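Fructokinase (Xylella fastidiosa Temecula1, PDB 3LJS) probably transfers a phosphate group from ATP to fructose, as a sugar kinase of the PfkB (ribokinase-like) family. Local coordinates at residues Ser86-Ala91 / Asp114-Val119; Ala135-Met140 / Ser182-Gly187; Val302-Val307 / Leu323-Glu328. All blocks are in the same frame, centred on the assembly; numbering follows the deposited sequence.

Interaction 1. Residues Ser86-Ala91 / Asp114-Val119; sequences STAKTA and DLLFRV
Leu116 reaches across from the 114-119 loop and sets one methyl, CD2, against both Thr87 and Ala88. The side chains of Thr87 and Leu116 are roughly perpendicular, and Leu116 CD2 lies against the CB-CG2 flank of the threonine, 3.9 Å from Thr87 CB and from Thr87 CG2 alike. With CG2 anti to the backbone N of Thr87, the threonine presents its methyl to the leucine. Ala88 CB approaches the same Leu116 CD2 to 3.9 Å; its single methyl fits where the two loops come close. Leu116 also touches Met58 of strand 53-60.

Further along, the contact turns polar. Ala91 CB stands 4.0 Å from Asp114 OD1, and a water links the backbone of Ala91 to Asp114. It accepts from Ala91 N at 2.9 Å and donates to Asp114 OD1 at 2.7 Å, while also accepting from Asp114 N. Asp114 can offer both its N-H and its carboxylate to one water because CG sits between the backbone N and the carbonyl carbon (chi1 77°), folding OD1 back toward its own amide. Asp114 OD2 makes a salt bridge to Arg109, so the buried carboxylate is gripped at both oxygens, which probably favours its charged form. The turn behind Leu116 is braced by Arg118, whose NH1 donates 2.9 Å to Leu115 O and 2.8 Å to Phe117 O.

Segment 86-91 leaves edge strand 82-85 of the large sheet for lid strand 92-97; the loop segment 114-119 follows the return from lid strand 103-108. Tyr108 of the second subunit hydrogen-bonds through OH to Thr90 O of this chain. Two neighbouring linkers joining an α/β core to a small β-sheet lid are characteristic of the hinge region of ribokinase-family sugar kinases.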
# COMPACT_ATOMS: atom_id res chain seq x y z
N SER B 86 5.98 12.86 -6.41
CA SER B 86 6.82 11.80 -5.86
C SER B 86 6.77 11.90 -4.34
O SER B 86 7.41 11.12 -3.64
CB SER B 86 8.27 11.97 -6.32
OG SER B 86 8.37 11.86 -7.73
N THR B 87 6.00 12.86 -3.84
CA THR B 87 5.87 13.09 -2.41
C THR B 87 5.08 12.00 -1.70
O THR B 87 5.30 11.72 -0.52
CB THR B 87 5.19 14.45 -2.14
OG1 THR B 87 6.01 15.50 -2.66
CG2 THR B 87 4.98 14.68 -0.65
N ALA B 88 4.15 11.38 -2.42
CA ALA B 88 3.34 10.31 -1.86
C ALA B 88 3.04 9.28 -2.94
O ALA B 88 3.14 9.56 -4.14
CB ALA B 88 2.05 10.87 -1.28
N LYS B 89 2.68 8.08 -2.49
CA LYS B 89 2.37 6.99 -3.40
C LYS B 89 0.92 7.03 -3.87
O LYS B 89 0.07 7.68 -3.26
CB LYS B 89 2.62 5.65 -2.70
CG LYS B 89 4.03 5.46 -2.17
CD LYS B 89 5.02 5.29 -3.31
CE LYS B 89 6.41 4.96 -2.80
NZ LYS B 89 7.37 4.85 -3.93
N THR B 90 0.66 6.32 -4.96
CA THR B 90 -0.68 6.21 -5.50
C THR B 90 -1.46 5.41 -4.46
O THR B 90 -0.98 4.39 -3.95
CB THR B 90 -0.67 5.42 -6.82
OG1 THR B 90 0.14 6.11 -7.78
CG2 THR B 90 -2.08 5.26 -7.36
N ALA B 91 -2.65 5.88 -4.12
CA ALA B 91 -3.47 5.19 -3.14
C ALA B 91 -3.83 3.78 -3.59
O ALA B 91 -3.97 3.51 -4.79
CB ALA B 91 -4.75 5.99 -2.88
N ASP B 114 -3.15 11.50 -4.77
CA ASP B 114 -4.35 12.25 -5.16
C ASP B 114 -4.76 13.33 -4.17
O ASP B 114 -5.42 14.31 -4.54
CB ASP B 114 -5.53 11.30 -5.42
CG ASP B 114 -6.16 10.78 -4.14
OD1 ASP B 114 -5.69 9.76 -3.60
OD2 ASP B 114 -7.14 11.41 -3.68
N LEU B 115 -4.36 13.17 -2.91
CA LEU B 115 -4.68 14.13 -1.86
C LEU B 115 -3.85 15.41 -1.94
O LEU B 115 -4.16 16.40 -1.27
CB LEU B 115 -4.45 13.51 -0.48
CG LEU B 115 -5.56 12.82 0.32
CD1 LEU B 115 -6.89 12.92 -0.36
CD2 LEU B 115 -5.16 11.38 0.55
N LEU B 116 -2.80 15.40 -2.75
CA LEU B 116 -1.90 16.55 -2.86
C LEU B 116 -2.20 17.53 -3.99
O LEU B 116 -1.44 18.48 -4.21
CB LEU B 116 -0.46 16.06 -2.95
CG LEU B 116 0.35 15.87 -1.66
CD1 LEU B 116 -0.54 15.69 -0.45
CD2 LEU B 116 1.29 14.69 -1.83
N PHE B 117 -3.29 17.31 -4.71
CA PHE B 117 -3.66 18.22 -5.79
C PHE B 117 -4.04 19.55 -5.13
O PHE B 117 -4.77 19.56 -4.14
CB PHE B 117 -4.86 17.67 -6.56
CG PHE B 117 -5.17 18.41 -7.84
CD1 PHE B 117 -4.79 17.89 -9.07
CD2 PHE B 117 -5.83 19.64 -7.81
CE1 PHE B 117 -5.07 18.57 -10.26
CE2 PHE B 117 -6.12 20.33 -8.99
CZ PHE B 117 -5.74 19.79 -10.22
N ARG B 118 -3.53 20.66 -5.64
CA ARG B 118 -3.84 21.96 -5.07
C ARG B 118 -4.43 22.87 -6.15
O ARG B 118 -4.29 22.60 -7.34
CB ARG B 118 -2.59 22.60 -4.44
CG ARG B 118 -2.12 21.88 -3.17
CD ARG B 118 -3.17 21.93 -2.06
NE ARG B 118 -2.81 21.13 -0.89
CZ ARG B 118 -3.22 19.88 -0.65
NH1 ARG B 118 -4.04 19.26 -1.50
NH2 ARG B 118 -2.80 19.25 0.43
N VAL B 119 -5.08 23.95 -5.73
CA VAL B 119 -5.71 24.87 -6.67
C VAL B 119 -4.78 25.32 -7.79
O VAL B 119 -5.22 25.50 -8.93
CB VAL B 119 -6.28 26.11 -5.94
CG1 VAL B 119 -6.82 27.10 -6.95
CG2 VAL B 119 -7.39 25.67 -4.99
O HOH W 1 -3.66 8.52 -4.93

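Interaction 2. Residues Ala135-Met140 / Ser182-Gly187; sequences ACSNSM and SRLWKG
Met140, a selenomethionine here, and Arg183 both place CG beside their own backbone N and then run out extended (chi2 176° and 171°), so each long chain reaches across to the other segment. They join the loop that follows strand 130-136, in the central sheet of the ribokinase-like α/β fold, to helix 181-189, which belongs to the crossover between strands 162-166 and 193-197. The flexible, unbranched Met140 lies along the helix: its SE is 4.0 Å from Arg183 O, and its CE comes 4.1 Å from Gly187 CA, an approach made possible because Gly187 has no side chain. Phe150 of helix 143-158 and Phe165 also touch Met140, which is buried.

Arg183 turns its guanidinium to the backbone of Met140. Its NH1 donates a weak, bent hydrogen bond to Met140 O (3.0 Å, 133° at the hydrogen), the oxygen lying oblique to the guanidinium, while CD packs against that same oxygen.

Ser137, in the short 3-10 turn, hydrogen-bonds through OG to Leu167 O, and its side chain lies about 6 Å from that of Arg170, an ATP-binding residue. Its carbon side remains for Leu184, whose CD2 methyl packs 3.6 Å from Ser137 CB.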
# COMPACT_ATOMS: atom_id res chain seq x y z
N ALA B 135 -17.46 15.62 -9.43
CA ALA B 135 -16.63 15.30 -8.26
C ALA B 135 -17.38 14.39 -7.29
O ALA B 135 -18.59 14.23 -7.40
CB ALA B 135 -16.21 16.59 -7.56
N CYS B 136 -16.64 13.81 -6.35
CA CYS B 136 -17.20 12.90 -5.34
C CYS B 136 -16.65 13.33 -3.98
O CYS B 136 -15.74 14.15 -3.92
CB CYS B 136 -16.79 11.46 -5.66
SG CYS B 136 -17.52 10.85 -7.22
N SER B 137 -17.20 12.79 -2.89
CA SER B 137 -16.74 13.21 -1.56
C SER B 137 -15.38 12.69 -1.11
O SER B 137 -14.84 13.16 -0.10
CB SER B 137 -17.79 12.85 -0.49
OG SER B 137 -17.84 11.46 -0.26
N ASN B 138 -14.81 11.73 -1.83
CA ASN B 138 -13.51 11.21 -1.43
C ASN B 138 -12.41 12.26 -1.52
O ASN B 138 -11.40 12.17 -0.81
CB ASN B 138 -13.15 9.98 -2.26
CG ASN B 138 -14.09 8.83 -2.00
OD1 ASN B 138 -14.36 8.49 -0.84
ND2 ASN B 138 -14.61 8.22 -3.07
N SER B 139 -12.61 13.26 -2.36
CA SER B 139 -11.63 14.34 -2.48
C SER B 139 -11.95 15.44 -1.46
O SER B 139 -11.62 16.61 -1.66
CB SER B 139 -11.61 14.91 -3.90
OG SER B 139 -12.86 15.47 -4.25
N MSE B 140 -12.61 15.05 -0.37
CA MSE B 140 -12.96 15.99 0.70
C MSE B 140 -12.58 15.40 2.06
O MSE B 140 -12.98 15.92 3.10
CB MSE B 140 -14.47 16.25 0.70
CG MSE B 140 -15.01 16.94 -0.54
SE MSE B 140 -16.95 17.12 -0.49
CE MSE B 140 -17.17 17.88 -2.27
N SER B 182 -20.39 18.65 7.69
CA SER B 182 -20.13 20.00 7.22
C SER B 182 -19.66 20.10 5.77
O SER B 182 -20.21 20.87 4.98
CB SER B 182 -19.11 20.67 8.14
OG SER B 182 -18.89 22.00 7.75
N ARG B 183 -18.64 19.32 5.42
CA ARG B 183 -18.11 19.34 4.06
C ARG B 183 -19.10 18.77 3.05
O ARG B 183 -19.24 19.30 1.95
CB ARG B 183 -16.80 18.57 3.99
CG ARG B 183 -15.66 19.27 4.69
CD ARG B 183 -14.46 18.36 4.78
NE ARG B 183 -13.45 18.91 5.67
CZ ARG B 183 -12.46 18.20 6.19
NH1 ARG B 183 -12.34 16.91 5.90
NH2 ARG B 183 -11.59 18.79 7.01
N LEU B 184 -19.77 17.69 3.43
CA LEU B 184 -20.74 17.08 2.54
C LEU B 184 -21.84 18.08 2.18
O LEU B 184 -22.18 18.22 1.01
CB LEU B 184 -21.35 15.83 3.19
CG LEU B 184 -20.33 14.72 3.50
CD1 LEU B 184 -21.03 13.53 4.15
CD2 LEU B 184 -19.63 14.30 2.21
N TRP B 185 -22.38 18.78 3.18
CA TRP B 185 -23.42 19.76 2.91
C TRP B 185 -22.91 20.91 2.05
O TRP B 185 -23.63 21.42 1.20
CB TRP B 185 -24.00 20.33 4.22
CG TRP B 185 -25.06 19.47 4.84
CD1 TRP B 185 -24.99 18.83 6.05
CD2 TRP B 185 -26.34 19.15 4.29
NE1 TRP B 185 -26.15 18.12 6.28
CE2 TRP B 185 -27.00 18.30 5.22
CE3 TRP B 185 -27.01 19.49 3.11
CZ2 TRP B 185 -28.28 17.80 5.00
CZ3 TRP B 185 -28.29 18.99 2.89
CH2 TRP B 185 -28.91 18.15 3.83
N LYS B 186 -21.66 21.32 2.26
CA LYS B 186 -21.10 22.40 1.47
C LYS B 186 -20.98 21.98 0.01
O LYS B 186 -21.33 22.74 -0.90
CB LYS B 186 -19.73 22.82 1.99
CG LYS B 186 -19.13 23.97 1.21
CD LYS B 186 -18.00 24.65 1.96
CE LYS B 186 -17.50 25.87 1.20
NZ LYS B 186 -16.44 26.59 1.97
N GLY B 187 -20.49 20.76 -0.22
CA GLY B 187 -20.37 20.27 -1.58
C GLY B 187 -21.74 20.22 -2.22
O GLY B 187 -21.92 20.63 -3.38

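Interaction 3. Residues Val302-Val307 / Leu323-Glu328; sequences VGALAV and LSLIQE
This is a small, wholly apolar helix-to-helix contact on the surface of the ribokinase-like fold, where the last turn of helix 289-305 meets the C-terminal helix 319-328. Leu305 and Leu325 carry it, their side chains lying alongside one another and pointing opposite ways. Leu325 sets CG anti to its backbone N (chi1 171°), which carries the branch out toward the facing helix. Its CD2 methyl then nestles against the branch point of its partner, with Leu325 CD2 3.7 Å from Leu305 CG and 4.0 Å from Leu305 CD1. A branched, flexible residue suits both places, because each leucine can offer a methyl to the other without a polar atom having to be buried.

Ala304 CB touches the same methyl more loosely, 4.4 Å from Leu325 CD2. Phe250, from a loop, touches both Ala304 and Leu325. Pro317 lies against Leu305, as does Val322, a residue of helix 319-328 itself that adds to the packing between the two helices. Ile326 extends this packing to Ala301 and Phe298, about one and two turns back along helix 289-305 from Leu305.

The long helix ends right beside the contact: Ala306 is the first residue to leave helical backbone angles, and its N donates to Val302 O at 3.0 Å.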
# COMPACT_ATOMS: atom_id res chain seq x y z
N VAL B 302 -26.42 1.93 -19.37
CA VAL B 302 -24.97 1.91 -19.26
C VAL B 302 -24.57 1.17 -17.98
O VAL B 302 -23.68 0.30 -17.98
CB VAL B 302 -24.39 3.36 -19.20
CG1 VAL B 302 -22.87 3.31 -18.99
CG2 VAL B 302 -24.71 4.11 -20.50
N GLY B 303 -25.24 1.50 -16.88
CA GLY B 303 -24.94 0.86 -15.61
C GLY B 303 -25.21 -0.63 -15.64
O GLY B 303 -24.47 -1.41 -15.04
N ALA B 304 -26.25 -1.03 -16.36
CA ALA B 304 -26.61 -2.44 -16.45
C ALA B 304 -25.61 -3.25 -17.28
O ALA B 304 -25.40 -4.44 -17.02
CB ALA B 304 -28.01 -2.58 -17.05
N LEU B 305 -24.98 -2.61 -18.26
CA LEU B 305 -24.02 -3.29 -19.13
C LEU B 305 -22.59 -3.31 -18.60
O LEU B 305 -21.79 -4.16 -18.99
CB LEU B 305 -24.03 -2.65 -20.52
CG LEU B 305 -25.26 -2.92 -21.40
CD1 LEU B 305 -25.25 -1.98 -22.60
CD2 LEU B 305 -25.25 -4.37 -21.84
N ALA B 306 -22.27 -2.36 -17.72
CA ALA B 306 -20.93 -2.29 -17.15
C ALA B 306 -20.64 -3.57 -16.37
O ALA B 306 -21.50 -4.08 -15.67
CB ALA B 306 -20.81 -1.07 -16.22
N VAL B 307 -19.41 -4.07 -16.49
CA VAL B 307 -19.02 -5.29 -15.79
C VAL B 307 -18.08 -4.98 -14.63
O VAL B 307 -17.10 -4.25 -14.79
CB VAL B 307 -18.32 -6.28 -16.74
CG1 VAL B 307 -17.83 -7.49 -15.96
CG2 VAL B 307 -19.28 -6.70 -17.84
N LEU B 323 -27.26 1.42 -26.81
CA LEU B 323 -28.44 1.67 -27.62
C LEU B 323 -29.13 0.37 -28.02
O LEU B 323 -30.36 0.32 -28.09
CB LEU B 323 -28.07 2.49 -28.86
CG LEU B 323 -27.58 3.92 -28.57
CD1 LEU B 323 -27.21 4.63 -29.88
CD2 LEU B 323 -28.68 4.70 -27.84
N SER B 324 -28.36 -0.69 -28.26
CA SER B 324 -28.95 -1.98 -28.64
C SER B 324 -29.76 -2.54 -27.49
O SER B 324 -30.83 -3.10 -27.70
CB SER B 324 -27.87 -3.00 -29.03
OG SER B 324 -27.22 -2.61 -30.22
N LEU B 325 -29.24 -2.40 -26.27
CA LEU B 325 -29.96 -2.90 -25.10
C LEU B 325 -31.29 -2.17 -24.94
O LEU B 325 -32.33 -2.80 -24.70
CB LEU B 325 -29.13 -2.70 -23.82
CG LEU B 325 -29.89 -2.99 -22.52
CD1 LEU B 325 -30.40 -4.43 -22.51
CD2 LEU B 325 -28.98 -2.74 -21.32
N ILE B 326 -31.26 -0.85 -25.08
CA ILE B 326 -32.47 -0.05 -24.96
C ILE B 326 -33.46 -0.41 -26.07
O ILE B 326 -34.67 -0.50 -25.83
CB ILE B 326 -32.15 1.45 -25.04
CG1 ILE B 326 -31.23 1.84 -23.88
CG2 ILE B 326 -33.44 2.26 -25.00
CD1 ILE B 326 -30.69 3.25 -23.99
N GLN B 327 -32.95 -0.58 -27.28
CA GLN B 327 -33.78 -0.93 -28.43
C GLN B 327 -34.42 -2.30 -28.22
O GLN B 327 -35.62 -2.47 -28.41
CB GLN B 327 -32.92 -0.93 -29.70
CG GLN B 327 -33.63 -1.40 -30.97
CD GLN B 327 -34.81 -0.52 -31.36
OE1 GLN B 327 -34.82 0.68 -31.09
NE2 GLN B 327 -35.79 -1.11 -32.02
N GLU B 328 -33.61 -3.28 -27.82
CA GLU B 328 -34.08 -4.64 -27.58
C GLU B 328 -35.08 -4.72 -26.44
O GLU B 328 -36.21 -5.17 -26.63
CB GLU B 328 -32.91 -5.58 -27.26
CG GLU B 328 -32.01 -5.84 -28.44
CD GLU B 328 -32.79 -6.31 -29.65
OE1 GLU B 328 -33.42 -7.39 -29.56
OE2 GLU B 328 -32.79 -5.60 -30.67

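In the fold
Followed from the N terminus, the three contacts come in series, with none nested or crossed. Interaction 1 closes a 22-residue excursion that contains lid strands 92-97 and 103-108, fastening the way out of the core to the way back. Interaction 2 then closes a 41-residue loop through helix 143-158 and strand 162-166, tying the central sheet to a helix beside it. Interaction 3 closes a 15-residue excursion through the small 307-308/313-315 sheet and brings the C-terminal helix against helix 289-305. The first two are neighbours, about 5 Å apart at their nearest atoms, and Arg109 bridges them by binding Asp114 and Asn138 O. Interaction 3 lies across the chain's centre from both.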